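Local coordinates for CofB (Escherichia coli, PDB 4QS4), which acts as a minor pilin and initiator of CFA/III pilus assembly in enterotoxigenic strains of this bacterium, at residues Pro59-Thr64 with Asn139-Ala144; Thr64-Leu69 with Asp133-Asp138; Arg147-Leu152 with Arg230-Pro235. All coordinates share one frame; numbering follows the deposited sequence.

How the interactions relate
All three contacts lie in the pilin domain. Interactions 1 and 2, their centres about 10 Å apart, join the loop 59-69 to strand 127-136 and the turn after it, and share Thr-64: the loop first meets that turn, then bridges to the strand itself at Thr-64. Interaction 3, centred about 11 Å from interaction 2 and about 16 Å from interaction 1, is a pairing of strands 145-154 and 226-233 within the same sheet. Asp-133 N and Asp-149 O, 2.9 Å apart, link interaction 2 to interaction 3 through the sheet. The loop crosses over as well, with Leu-69 O 2.9 Å from Arg-230 NH2, and one water belongs to both contacts.

Interaction 1 (Pro59-Thr64 with Asn139-Ala144); sequences PYINRT and NTVGSA
Ile-61 meets the second loop with its CG2 methyl, which lies alongside Val-141 CG1 at 4.1 Å, the two side chains pointing the same way. Its backbone is joined to the same loop through a water that donates to Ile-61 O and accepts from Gly-142 N, each at 2.7 Å. The type I turn from Pro-59 to Asn-62 lies beside a type II turn from Thr-140 to Ser-143, in which Gly-142 has a positive phi; the second turn belongs to the connection between strands 127-136 and 145-154 of the pilin sheet. Beyond the first turn, Arg-63 makes the direct hydrogen bonds across the contact. Its chain, bent at chi2 (-72°), brings the guanidinium side-on to Ser-143, where NE at 3.1 Å and NH2 at 2.8 Å both donate to Ser-143 O. This oxygen lies in the guanidinium plane, over one face of which sits the bridging water, but NH2 arrives in the carbonyl plane whereas NE stands above it. Arg-63 NH1 reaches back to the preceding turn, donating to Tyr-60 O at 2.8 Å and to Asn-62 O at 3.0 Å. These carbonyls fix the rotation of the group, and NH2 has a further acceptor in Leu-51 O.

Interaction 2 (Thr64-Leu69 with Asp133-Asp138); sequences TTNKDL and DFVATD. With SO4 (sulfate ion), chain F.
At Thr-64 a chi1 of 66° sets OG1 between the backbone N and the carbonyl carbon, where it packs on Val-135 CG2 at 3.6 Å and donates to Asn-66 OD1 at 2.8 Å. CG2, anti to the carbonyl carbon, lies against CB and CG of Asp-133, whose side chain it meets at about a right angle. Asn-66, the centre of an inverse gamma turn, is turned by its own chi1 of 53° so that its amide faces Asp-133 OD2 across two waters, one at OD1 and one at ND2; the carboxylate also has a salt bridge to Arg-131. Replacing Thr-64 by an alanine removes both OG1 and CG2, and would probably leave the Asn-66 amide freer to turn and open a gap beside Asp-133. The backbones form a single beta bridge between Thr-64 and Val-135, with Thr-64 N donating to Phe-134 O and Ala-136 N to Thr-64 O, both at 2.9 Å. Lys-67 runs beside Val-135, bends at chi4, and its NZ donates to Thr-137 O at 2.7 Å from above the carbonyl plane; Glu-146 is its salt-bridge partner. A sulfate, probably from the crystallisation liquor, sits by the backbone of Lys-67 and Asp-68. The loop thus meets strand 127-136 of the pilin-domain sheet at an angle, at its Thr-64 bridge, while strand 145-154 pairs with that strand and sends Arg-147 to Asn-66 O.

Interaction 3 (Arg147-Leu152 with Arg230-Pro235); sequences RVDFIL and RLSIDP
Over one face of the Arg-230 guanidinium lie Asp-149 OD2 and Arg-147 NH2; the carboxylate oxygen is 3.8 Å from Arg-230 NH1, a long salt bridge of charges alone, since no N-H points at it. Arg-147 instead presents its edge to the same carboxylate, NE donating to Asp-149 OD1 at 3.0 Å and NH2 to Asp-149 OD2 at 2.9 Å, the latter on the syn lone pair. Ser-232 OG gives Asp-149 OD1 a second donor at 2.6 Å, from above the carboxylate plane. The Phe-150 ring has Leu-231 O near its edge, and its CE2 touches Ile-233 CD1 at 4.1 Å. Between these two faces the strands pair antiparallel: Val-148 with Ile-233 and Phe-150 with Leu-231 are hydrogen-bonded pairs, Asp-149 with Ser-232 and Ile-151 with Arg-230 non-hydrogen-bonded ones. The apolar face, where Leu-152 CD1 meets Leu-231 CD1 at 3.6 Å, packs through Phe-150 and Ile-233 on helix 9-32, the helix-on-sheet arrangement of type IV pilins. On the other face Arg-230 NH2 bonds to Leu-69 O. Buried between two arginines and a serine hydroxyl, the Asp-149 carboxylate is probably stabilised in its charged form, and the bidentate grip of Arg-147 would fix the rotation of the carboxylate.

Interaction 1 (Pro59-Thr64 with Asn139-Ala144)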
ATOM      1  N   PRO A  59       9.017  27.049 -29.932  1.00 27.11           N
ATOM      2  CA  PRO A  59      10.294  26.331 -29.836  1.00 26.31           C
ATOM      3  C   PRO A  59      10.180  24.817 -29.989  1.00 25.16           C
ATOM      4  O   PRO A  59      11.171  24.107 -29.797  1.00 25.07           O
ATOM      5  CB  PRO A  59      10.744  26.653 -28.414  1.00 25.56           C
ATOM      6  CG  PRO A  59       9.452  26.673 -27.650  1.00 25.82           C
ATOM      7  CD  PRO A  59       8.424  27.247 -28.594  1.00 26.44           C
ATOM      8  N   TYR A  60       8.993  24.323 -30.328  1.00 24.48           N
ATOM      9  CA  TYR A  60       8.731  22.883 -30.277  1.00 24.25           C
ATOM     10  C   TYR A  60       9.502  22.085 -31.336  1.00 24.93           C
ATOM     11  O   TYR A  60       9.897  20.942 -31.088  1.00 25.48           O
ATOM     12  CB  TYR A  60       7.230  22.608 -30.429  1.00 24.17           C
ATOM     13  CG  TYR A  60       6.360  23.207 -29.350  1.00 23.89           C
ATOM     14  CD1 TYR A  60       6.480  22.807 -28.020  1.00 23.42           C
ATOM     15  CD2 TYR A  60       5.381  24.147 -29.664  1.00 24.86           C
ATOM     16  CE1 TYR A  60       5.666  23.349 -27.028  1.00 23.77           C
ATOM     17  CE2 TYR A  60       4.563  24.694 -28.682  1.00 24.80           C
ATOM     18  CZ  TYR A  60       4.709  24.299 -27.369  1.00 24.47           C
ATOM     19  OH  TYR A  60       3.887  24.853 -26.401  1.00 25.00           O
ATOM     20  N   ILE A  61       9.696  22.675 -32.514  1.00 26.16           N
ATOM     21  CA  ILE A  61      10.411  21.998 -33.600  1.00 26.84           C
ATOM     22  C   ILE A  61      11.929  22.225 -33.556  1.00 25.78           C
ATOM     23  O   ILE A  61      12.635  21.713 -34.401  1.00 25.50           O
ATOM     24  CB  ILE A  61       9.875  22.401 -34.992  1.00 29.27           C
ATOM     25  CG1 ILE A  61      10.079  23.898 -35.264  1.00 30.56           C
ATOM     26  CG2 ILE A  61       8.409  22.027 -35.106  1.00 30.44           C
ATOM     27  CD1 ILE A  61       9.911  24.277 -36.723  1.00 33.07           C
ATOM     28  N   ASN A  62      12.416  22.987 -32.573  1.00 24.71           N
ATOM     29  CA  ASN A  62      13.850  23.254 -32.431  1.00 24.05           C
ATOM     30  C   ASN A  62      14.645  21.976 -32.146  1.00 23.28           C
ATOM     31  O   ASN A  62      14.370  21.268 -31.179  1.00 21.95           O
ATOM     32  CB  ASN A  62      14.113  24.267 -31.308  1.00 23.88           C
ATOM     33  CG  ASN A  62      13.630  25.669 -31.646  1.00 24.77           C
ATOM     34  OD1 ASN A  62      12.610  25.848 -32.300  1.00 25.48           O
ATOM     35  ND2 ASN A  62      14.366  26.671 -31.183  1.00 24.67           N
ATOM     36  N   ARG A  63      15.620  21.683 -33.004  1.00 23.69           N
ATOM     37  CA  ARG A  63      16.525  20.549 -32.796  1.00 23.64           C
ATOM     38  C   ARG A  63      17.963  20.946 -33.084  1.00 23.67           C
ATOM     39  O   ARG A  63      18.229  21.768 -33.959  1.00 24.50           O
ATOM     40  CB  ARG A  63      16.177  19.374 -33.715  1.00 24.22           C
ATOM     41  CG  ARG A  63      14.778  18.816 -33.555  1.00 23.90           C
ATOM     42  CD  ARG A  63      14.601  18.044 -32.257  1.00 23.19           C
ATOM     43  NE  ARG A  63      13.281  17.429 -32.239  1.00 23.37           N
ATOM     44  CZ  ARG A  63      12.156  18.055 -31.911  1.00 23.46           C
ATOM     45  NH1 ARG A  63      12.166  19.324 -31.526  1.00 22.89           N
ATOM     46  NH2 ARG A  63      11.007  17.399 -31.957  1.00 24.61           N
ATOM     47  N   THR A  64      18.883  20.355 -32.333  1.00 22.91           N
ATOM     48  CA  THR A  64      20.293  20.386 -32.691  1.00 24.17           C
ATOM     49  C   THR A  64      20.637  19.014 -33.274  1.00 24.85           C
ATOM     50  O   THR A  64      19.877  18.055 -33.112  1.00 23.96           O
ATOM     51  CB  THR A  64      21.182  20.711 -31.478  1.00 23.49           C
ATOM     52  OG1 THR A  64      21.114  19.647 -30.529  1.00 22.46           O
ATOM     53  CG2 THR A  64      20.712  22.011 -30.814  1.00 23.39           C
ATOM     54  N   ASN A 139      16.847  14.228 -39.586  1.00 45.46           N
ATOM     55  CA  ASN A 139      16.677  15.596 -40.105  1.00 47.83           C
ATOM     56  C   ASN A 139      15.231  16.022 -40.425  1.00 47.67           C
ATOM     57  O   ASN A 139      15.017  17.076 -41.024  1.00 50.38           O
ATOM     58  CB  ASN A 139      17.578  15.819 -41.337  1.00 51.26           C
ATOM     59  CG  ASN A 139      17.199  14.939 -42.519  1.00 54.69           C
ATOM     60  OD1 ASN A 139      16.432  13.982 -42.376  1.00 56.30           O
ATOM     61  ND2 ASN A 139      17.744  15.253 -43.695  1.00 56.58           N
ATOM     62  N   THR A 140      14.245  15.225 -40.020  1.00 45.60           N
ATOM     63  CA  THR A 140      12.845  15.556 -40.278  1.00 44.79           C
ATOM     64  C   THR A 140      12.314  16.579 -39.275  1.00 41.95           C
ATOM     65  O   THR A 140      12.771  16.647 -38.125  1.00 38.58           O
ATOM     66  CB  THR A 140      11.945  14.310 -40.205  1.00 45.66           C
ATOM     67  OG1 THR A 140      12.024  13.745 -38.890  1.00 45.48           O
ATOM     68  CG2 THR A 140      12.373  13.273 -41.231  1.00 47.92           C
ATOM     69  N   VAL A 141      11.324  17.351 -39.720  1.00 41.44           N
ATOM     70  CA  VAL A 141      10.689  18.367 -38.891  1.00 40.28           C
ATOM     71  C   VAL A 141       9.859  17.642 -37.838  1.00 38.21           C
ATOM     72  O   VAL A 141       9.043  16.788 -38.171  1.00 39.74           O
ATOM     73  CB  VAL A 141       9.791  19.318 -39.727  1.00 41.91           C
ATOM     74  CG1 VAL A 141       9.189  20.409 -38.844  1.00 41.13           C
ATOM     75  CG2 VAL A 141      10.584  19.945 -40.869  1.00 43.71           C
ATOM     76  N   GLY A 142      10.083  17.971 -36.569  1.00 35.16           N
ATOM     77  CA  GLY A 142       9.424  17.278 -35.473  1.00 32.88           C
ATOM     78  C   GLY A 142      10.024  15.912 -35.171  1.00 31.96           C
ATOM     79  O   GLY A 142       9.345  15.046 -34.633  1.00 30.52           O
ATOM     80  N   SER A 143      11.301  15.728 -35.508  1.00 31.42           N
ATOM     81  CA  SER A 143      12.024  14.476 -35.244  1.00 31.15           C
ATOM     82  C   SER A 143      11.934  14.025 -33.787  1.00 29.01           C
ATOM     83  O   SER A 143      11.774  14.844 -32.875  1.00 27.07           O
ATOM     84  CB  SER A 143      13.502  14.647 -35.613  1.00 32.21           C
ATOM     85  OG  SER A 143      14.287  13.512 -35.256  1.00 34.32           O
ATOM     86  N   ALA A 144      12.042  12.714 -33.580  1.00 28.03           N
ATOM     87  CA  ALA A 144      12.228  12.163 -32.247  1.00 26.77           C
ATOM     88  C   ALA A 144      13.535  12.711 -31.654  1.00 25.37           C
ATOM     89  O   ALA A 144      14.447  13.110 -32.386  1.00 25.87           O
ATOM     90  CB  ALA A 144      12.257  10.634 -32.292  1.00 27.99           C
TER
HETATM   91  O   HOH W   1      12.175  19.443 -35.835  1.00 29.60           O

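Interaction 2 (Thr64-Leu69 with Asp133-Asp138)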
ATOM      1  N   THR A  64      18.883  20.355 -32.333  1.00 22.91           N
ATOM      2  CA  THR A  64      20.293  20.386 -32.691  1.00 24.17           C
ATOM      3  C   THR A  64      20.637  19.014 -33.274  1.00 24.85           C
ATOM      4  O   THR A  64      19.877  18.055 -33.112  1.00 23.96           O
ATOM      5  CB  THR A  64      21.182  20.711 -31.478  1.00 23.49           C
ATOM      6  OG1 THR A  64      21.114  19.647 -30.529  1.00 22.46           O
ATOM      7  CG2 THR A  64      20.712  22.011 -30.814  1.00 23.39           C
ATOM      8  N   THR A  65      21.768  18.935 -33.960  1.00 27.07           N
ATOM      9  CA  THR A  65      22.122  17.739 -34.729  1.00 28.79           C
ATOM     10  C   THR A  65      23.414  17.086 -34.242  1.00 29.41           C
ATOM     11  O   THR A  65      23.957  16.202 -34.915  1.00 30.54           O
ATOM     12  CB  THR A  65      22.258  18.089 -36.222  1.00 30.37           C
ATOM     13  OG1 THR A  65      23.190  19.158 -36.383  1.00 31.43           O
ATOM     14  CG2 THR A  65      20.904  18.526 -36.782  1.00 31.08           C
ATOM     15  N   ASN A  66      23.891  17.504 -33.071  1.00 28.27           N
ATOM     16  CA  ASN A  66      25.142  16.983 -32.533  1.00 29.08           C
ATOM     17  C   ASN A  66      24.910  15.678 -31.804  1.00 29.39           C
ATOM     18  O   ASN A  66      24.950  15.626 -30.578  1.00 27.85           O
ATOM     19  CB  ASN A  66      25.857  18.008 -31.634  1.00 28.56           C
ATOM     20  CG  ASN A  66      24.971  18.554 -30.536  1.00 26.94           C
ATOM     21  OD1 ASN A  66      23.823  18.918 -30.778  1.00 25.54           O
ATOM     22  ND2 ASN A  66      25.504  18.615 -29.324  1.00 26.47           N
ATOM     23  N   LYS A  67      24.651  14.620 -32.574  1.00 31.60           N
ATOM     24  CA  LYS A  67      24.440  13.268 -32.021  1.00 33.65           C
ATOM     25  C   LYS A  67      25.682  12.772 -31.272  1.00 34.29           C
ATOM     26  O   LYS A  67      25.584  12.083 -30.259  1.00 33.73           O
ATOM     27  CB  LYS A  67      24.122  12.277 -33.142  1.00 36.03           C
ATOM     28  CG  LYS A  67      22.789  12.501 -33.842  1.00 37.42           C
ATOM     29  CD  LYS A  67      22.831  11.908 -35.244  1.00 41.71           C
ATOM     30  CE  LYS A  67      21.447  11.591 -35.776  1.00 42.95           C
ATOM     31  NZ  LYS A  67      20.884  10.382 -35.114  1.00 44.50           N
ATOM     32  N   ASP A  68      26.844  13.118 -31.800  1.00 36.17           N
ATOM     33  CA  ASP A  68      28.121  12.804 -31.171  1.00 38.45           C
ATOM     34  C   ASP A  68      28.360  13.812 -30.044  1.00 36.96           C
ATOM     35  O   ASP A  68      28.334  15.025 -30.274  1.00 36.74           O
ATOM     36  CB  ASP A  68      29.234  12.864 -32.229  1.00 40.99           C
ATOM     37  CG  ASP A  68      30.623  12.577 -31.670  1.00 43.67           C
ATOM     38  OD1 ASP A  68      30.759  12.144 -30.506  1.00 43.77           O
ATOM     39  OD2 ASP A  68      31.596  12.801 -32.426  1.00 47.74           O
ATOM     40  N   LEU A  69      28.583  13.297 -28.837  1.00 36.14           N
ATOM     41  CA  LEU A  69      28.871  14.117 -27.656  1.00 36.12           C
ATOM     42  C   LEU A  69      30.067  15.047 -27.840  1.00 35.72           C
ATOM     43  O   LEU A  69      30.144  16.083 -27.187  1.00 35.09           O
ATOM     44  CB  LEU A  69      29.146  13.230 -26.429  1.00 37.29           C
ATOM     45  CG  LEU A  69      27.998  12.580 -25.653  1.00 38.04           C
ATOM     46  CD1 LEU A  69      27.060  13.630 -25.087  1.00 37.02           C
ATOM     47  CD2 LEU A  69      27.239  11.580 -26.511  1.00 39.15           C
ATOM     48  N   ASP A 133      19.333  21.816 -25.424  1.00 22.59           N
ATOM     49  CA  ASP A 133      19.504  21.283 -26.776  1.00 22.12           C
ATOM     50  C   ASP A 133      18.749  19.962 -26.877  1.00 21.30           C
ATOM     51  O   ASP A 133      19.064  19.013 -26.157  1.00 21.27           O
ATOM     52  CB  ASP A 133      20.981  21.026 -27.096  1.00 22.78           C
ATOM     53  CG  ASP A 133      21.827  22.299 -27.096  1.00 23.75           C
ATOM     54  OD1 ASP A 133      21.296  23.384 -26.814  1.00 23.97           O
ATOM     55  OD2 ASP A 133      23.037  22.208 -27.385  1.00 24.08           O
ATOM     56  N   PHE A 134      17.756  19.916 -27.761  1.00 20.79           N
ATOM     57  CA  PHE A 134      17.071  18.671 -28.101  1.00 20.48           C
ATOM     58  C   PHE A 134      17.768  18.059 -29.312  1.00 21.08           C
ATOM     59  O   PHE A 134      17.584  18.531 -30.420  1.00 21.41           O
ATOM     60  CB  PHE A 134      15.597  18.925 -28.451  1.00 19.96           C
ATOM     61  CG  PHE A 134      14.732  19.369 -27.299  1.00 19.82           C
ATOM     62  CD1 PHE A 134      15.044  19.076 -25.984  1.00 20.04           C
ATOM     63  CD2 PHE A 134      13.544  20.047 -27.556  1.00 20.22           C
ATOM     64  CE1 PHE A 134      14.208  19.469 -24.946  1.00 20.14           C
ATOM     65  CE2 PHE A 134      12.705  20.446 -26.522  1.00 20.34           C
ATOM     66  CZ  PHE A 134      13.041  20.159 -25.217  1.00 20.15           C
ATOM     67  N   VAL A 135      18.572  17.023 -29.096  1.00 22.03           N
ATOM     68  CA  VAL A 135      19.323  16.382 -30.176  1.00 23.32           C
ATOM     69  C   VAL A 135      18.403  15.467 -30.994  1.00 24.27           C
ATOM     70  O   VAL A 135      17.868  14.490 -30.471  1.00 25.20           O
ATOM     71  CB  VAL A 135      20.517  15.574 -29.621  1.00 23.55           C
ATOM     72  CG1 VAL A 135      21.308  14.922 -30.751  1.00 24.73           C
ATOM     73  CG2 VAL A 135      21.416  16.480 -28.791  1.00 23.39           C
ATOM     74  N   ALA A 136      18.208  15.809 -32.263  1.00 26.19           N
ATOM     75  CA  ALA A 136      17.324  15.051 -33.159  1.00 27.85           C
ATOM     76  C   ALA A 136      17.942  13.731 -33.605  1.00 30.27           C
ATOM     77  O   ALA A 136      19.138  13.656 -33.918  1.00 30.50           O
ATOM     78  CB  ALA A 136      16.965  15.874 -34.385  1.00 28.44           C
ATOM     79  N   THR A 137      17.101  12.705 -33.668  1.00 32.47           N
ATOM     80  CA  THR A 137      17.492  11.406 -34.215  1.00 35.37           C
ATOM     81  C   THR A 137      17.699  11.467 -35.724  1.00 37.65           C
ATOM     82  O   THR A 137      18.511  10.719 -36.263  1.00 39.31           O
ATOM     83  CB  THR A 137      16.435  10.336 -33.888  1.00 36.05           C
ATOM     84  OG1 THR A 137      16.060  10.463 -32.516  1.00 36.41           O
ATOM     85  CG2 THR A 137      16.987   8.933 -34.120  1.00 37.92           C
ATOM     86  N   ASP A 138      16.963  12.347 -36.406  1.00 39.13           N
ATOM     87  CA  ASP A 138      17.113  12.516 -37.855  1.00 42.04           C
ATOM     88  C   ASP A 138      16.755  13.944 -38.284  1.00 43.13           C
ATOM     89  O   ASP A 138      16.396  14.768 -37.443  1.00 41.16           O
ATOM     90  CB  ASP A 138      16.270  11.473 -38.603  1.00 44.00           C
ATOM     91  CG  ASP A 138      14.830  11.441 -38.141  1.00 43.81           C
ATOM     92  OD1 ASP A 138      14.106  12.433 -38.364  1.00 44.06           O
ATOM     93  OD2 ASP A 138      14.422  10.413 -37.563  1.00 44.70           O
TER
HETATM   94  S   SO4 F 605      27.249  14.661 -35.107  0.50 38.64           S
HETATM   95  O1  SO4 F 605      28.501  14.045 -35.609  0.50 40.51           O
HETATM   96  O2  SO4 F 605      27.168  16.062 -35.586  0.50 39.32           O
HETATM   97  O3  SO4 F 605      26.106  13.866 -35.609  0.50 38.59           O
HETATM   98  O4  SO4 F 605      27.231  14.657 -33.640  0.50 37.84           O
HETATM   99  O   HOH W   2      24.023  21.589 -29.952  1.00 20.26           O
HETATM  100  O   HOH W   3      24.748  20.099 -26.957  1.00 20.58           O

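Interaction 3 (Arg147-Leu152 with Arg230-Pro235)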
ATOM      1  N   ARG A 147      18.552  12.741 -27.289  1.00 25.36           N
ATOM      2  CA  ARG A 147      19.273  13.201 -26.107  1.00 24.50           C
ATOM      3  C   ARG A 147      18.840  14.622 -25.780  1.00 23.20           C
ATOM      4  O   ARG A 147      18.530  15.409 -26.676  1.00 23.08           O
ATOM      5  CB  ARG A 147      20.784  13.152 -26.374  1.00 25.22           C
ATOM      6  CG  ARG A 147      21.640  13.207 -25.126  1.00 25.35           C
ATOM      7  CD  ARG A 147      23.117  13.112 -25.457  1.00 26.16           C
ATOM      8  NE  ARG A 147      23.634  14.363 -26.023  1.00 26.05           N
ATOM      9  CZ  ARG A 147      24.172  14.516 -27.232  1.00 26.46           C
ATOM     10  NH1 ARG A 147      24.304  13.494 -28.072  1.00 26.45           N
ATOM     11  NH2 ARG A 147      24.599  15.725 -27.605  1.00 26.07           N
ATOM     12  N   VAL A 148      18.801  14.941 -24.494  1.00 22.72           N
ATOM     13  CA  VAL A 148      18.482  16.287 -24.044  1.00 21.96           C
ATOM     14  C   VAL A 148      19.670  16.821 -23.255  1.00 22.38           C
ATOM     15  O   VAL A 148      20.034  16.260 -22.216  1.00 22.81           O
ATOM     16  CB  VAL A 148      17.214  16.313 -23.175  1.00 21.59           C
ATOM     17  CG1 VAL A 148      16.866  17.743 -22.760  1.00 21.41           C
ATOM     18  CG2 VAL A 148      16.052  15.672 -23.926  1.00 21.41           C
ATOM     19  N   ASP A 149      20.274  17.898 -23.762  1.00 22.65           N
ATOM     20  CA  ASP A 149      21.399  18.540 -23.093  1.00 23.59           C
ATOM     21  C   ASP A 149      20.955  19.812 -22.394  1.00 24.11           C
ATOM     22  O   ASP A 149      20.282  20.653 -22.991  1.00 25.00           O
ATOM     23  CB  ASP A 149      22.510  18.885 -24.088  1.00 23.94           C
ATOM     24  CG  ASP A 149      23.149  17.662 -24.709  1.00 24.18           C
ATOM     25  OD1 ASP A 149      23.081  16.556 -24.118  1.00 23.61           O
ATOM     26  OD2 ASP A 149      23.740  17.823 -25.800  1.00 24.62           O
ATOM     27  N   PHE A 150      21.336  19.944 -21.126  1.00 24.92           N
ATOM     28  CA  PHE A 150      21.081  21.153 -20.361  1.00 25.96           C
ATOM     29  C   PHE A 150      22.395  21.859 -20.102  1.00 27.00           C
ATOM     30  O   PHE A 150      23.297  21.291 -19.496  1.00 27.69           O
ATOM     31  CB  PHE A 150      20.405  20.814 -19.037  1.00 26.87           C
ATOM     32  CG  PHE A 150      19.043  20.226 -19.209  1.00 26.32           C
ATOM     33  CD1 PHE A 150      17.918  21.039 -19.214  1.00 26.31           C
ATOM     34  CD2 PHE A 150      18.888  18.860 -19.393  1.00 25.84           C
ATOM     35  CE1 PHE A 150      16.650  20.491 -19.379  1.00 25.73           C
ATOM     36  CE2 PHE A 150      17.629  18.311 -19.563  1.00 25.46           C
ATOM     37  CZ  PHE A 150      16.513  19.125 -19.558  1.00 25.25           C
ATOM     38  N   ILE A 151      22.493  23.087 -20.585  1.00 27.44           N
ATOM     39  CA  ILE A 151      23.681  23.899 -20.379  1.00 29.49           C
ATOM     40  C   ILE A 151      23.436  24.774 -19.158  1.00 30.76           C
ATOM     41  O   ILE A 151      22.537  25.617 -19.160  1.00 30.26           O
ATOM     42  CB  ILE A 151      24.009  24.766 -21.607  1.00 29.80           C
ATOM     43  CG1 ILE A 151      24.497  23.880 -22.771  1.00 29.58           C
ATOM     44  CG2 ILE A 151      25.076  25.800 -21.252  1.00 31.70           C
ATOM     45  CD1 ILE A 151      23.411  23.078 -23.461  1.00 28.46           C
ATOM     46  N   LEU A 152      24.224  24.541 -18.116  1.00 32.45           N
ATOM     47  CA  LEU A 152      24.127  25.302 -16.885  1.00 34.97           C
ATOM     48  C   LEU A 152      25.184  26.392 -16.874  1.00 37.52           C
ATOM     49  O   LEU A 152      26.374  26.097 -16.923  1.00 37.69           O
ATOM     50  CB  LEU A 152      24.320  24.380 -15.687  1.00 35.97           C
ATOM     51  CG  LEU A 152      23.322  23.229 -15.602  1.00 35.45           C
ATOM     52  CD1 LEU A 152      23.493  22.481 -14.295  1.00 36.91           C
ATOM     53  CD2 LEU A 152      21.895  23.736 -15.749  1.00 34.83           C
ATOM     54  N   ARG A 230      27.502  21.068 -19.186  1.00 31.43           N
ATOM     55  CA  ARG A 230      26.461  20.512 -20.031  1.00 29.91           C
ATOM     56  C   ARG A 230      26.107  19.145 -19.487  1.00 29.68           C
ATOM     57  O   ARG A 230      26.941  18.239 -19.485  1.00 30.36           O
ATOM     58  CB  ARG A 230      26.900  20.410 -21.493  1.00 28.94           C
ATOM     59  CG  ARG A 230      25.777  19.952 -22.413  1.00 27.15           C
ATOM     60  CD  ARG A 230      26.257  19.725 -23.836  1.00 26.75           C
ATOM     61  NE  ARG A 230      27.172  18.591 -23.929  1.00 26.93           N
ATOM     62  CZ  ARG A 230      27.697  18.136 -25.062  1.00 27.05           C
ATOM     63  NH1 ARG A 230      27.395  18.710 -26.222  1.00 26.83           N
ATOM     64  NH2 ARG A 230      28.531  17.099 -25.036  1.00 27.87           N
ATOM     65  N   LEU A 231      24.875  19.019 -18.998  1.00 29.25           N
ATOM     66  CA  LEU A 231      24.354  17.758 -18.488  1.00 29.47           C
ATOM     67  C   LEU A 231      23.521  17.082 -19.570  1.00 28.33           C
ATOM     68  O   LEU A 231      22.528  17.640 -20.028  1.00 27.39           O
ATOM     69  CB  LEU A 231      23.476  18.003 -17.261  1.00 30.45           C
ATOM     70  CG  LEU A 231      24.113  18.751 -16.093  1.00 32.59           C
ATOM     71  CD1 LEU A 231      23.079  18.975 -15.000  1.00 33.25           C
ATOM     72  CD2 LEU A 231      25.317  17.992 -15.557  1.00 33.99           C
ATOM     73  N   SER A 232      23.937  15.887 -19.976  1.00 28.98           N
ATOM     74  CA  SER A 232      23.238  15.135 -21.015  1.00 28.43           C
ATOM     75  C   SER A 232      22.344  14.102 -20.363  1.00 28.89           C
ATOM     76  O   SER A 232      22.773  13.378 -19.460  1.00 29.73           O
ATOM     77  CB  SER A 232      24.236  14.449 -21.950  1.00 28.60           C
ATOM     78  OG  SER A 232      24.925  15.407 -22.736  1.00 28.13           O
ATOM     79  N   ILE A 233      21.093  14.048 -20.810  1.00 28.15           N
ATOM     80  CA  ILE A 233      20.147  13.070 -20.291  1.00 28.59           C
ATOM     81  C   ILE A 233      19.516  12.293 -21.445  1.00 26.82           C
ATOM     82  O   ILE A 233      19.153  12.859 -22.474  1.00 25.13           O
ATOM     83  CB  ILE A 233      19.112  13.748 -19.378  1.00 29.98           C
ATOM     84  CG1 ILE A 233      19.856  14.368 -18.190  1.00 32.40           C
ATOM     85  CG2 ILE A 233      18.086  12.737 -18.876  1.00 30.45           C
ATOM     86  CD1 ILE A 233      19.016  15.232 -17.300  1.00 33.42           C
ATOM     87  N   ASP A 234      19.460  10.976 -21.288  1.00 27.30           N
ATOM     88  CA  ASP A 234      18.838  10.118 -22.270  1.00 26.65           C
ATOM     89  C   ASP A 234      17.370   9.975 -21.898  1.00 25.89           C
ATOM     90  O   ASP A 234      17.054   9.310 -20.913  1.00 26.25           O
ATOM     91  CB  ASP A 234      19.510   8.742 -22.293  1.00 28.39           C
ATOM     92  CG  ASP A 234      18.881   7.802 -23.317  1.00 29.13           C
ATOM     93  OD1 ASP A 234      19.442   6.713 -23.542  1.00 30.02           O
ATOM     94  OD2 ASP A 234      17.827   8.152 -23.899  1.00 28.78           O
ATOM     95  N   PRO A 235      16.464  10.574 -22.698  1.00 24.49           N
ATOM     96  CA  PRO A 235      15.035  10.520 -22.371  1.00 24.56           C
ATOM     97  C   PRO A 235      14.446   9.105 -22.372  1.00 25.21           C
ATOM     98  O   PRO A 235      13.430   8.870 -21.731  1.00 25.88           O
ATOM     99  CB  PRO A 235      14.397  11.391 -23.460  1.00 23.51           C
ATOM    100  CG  PRO A 235      15.328  11.278 -24.615  1.00 23.69           C
ATOM    101  CD  PRO A 235      16.698  11.227 -23.996  1.00 23.99           C
TER
HETATM  102  O   HOH W   3      24.748  20.099 -26.957  1.00 20.58           O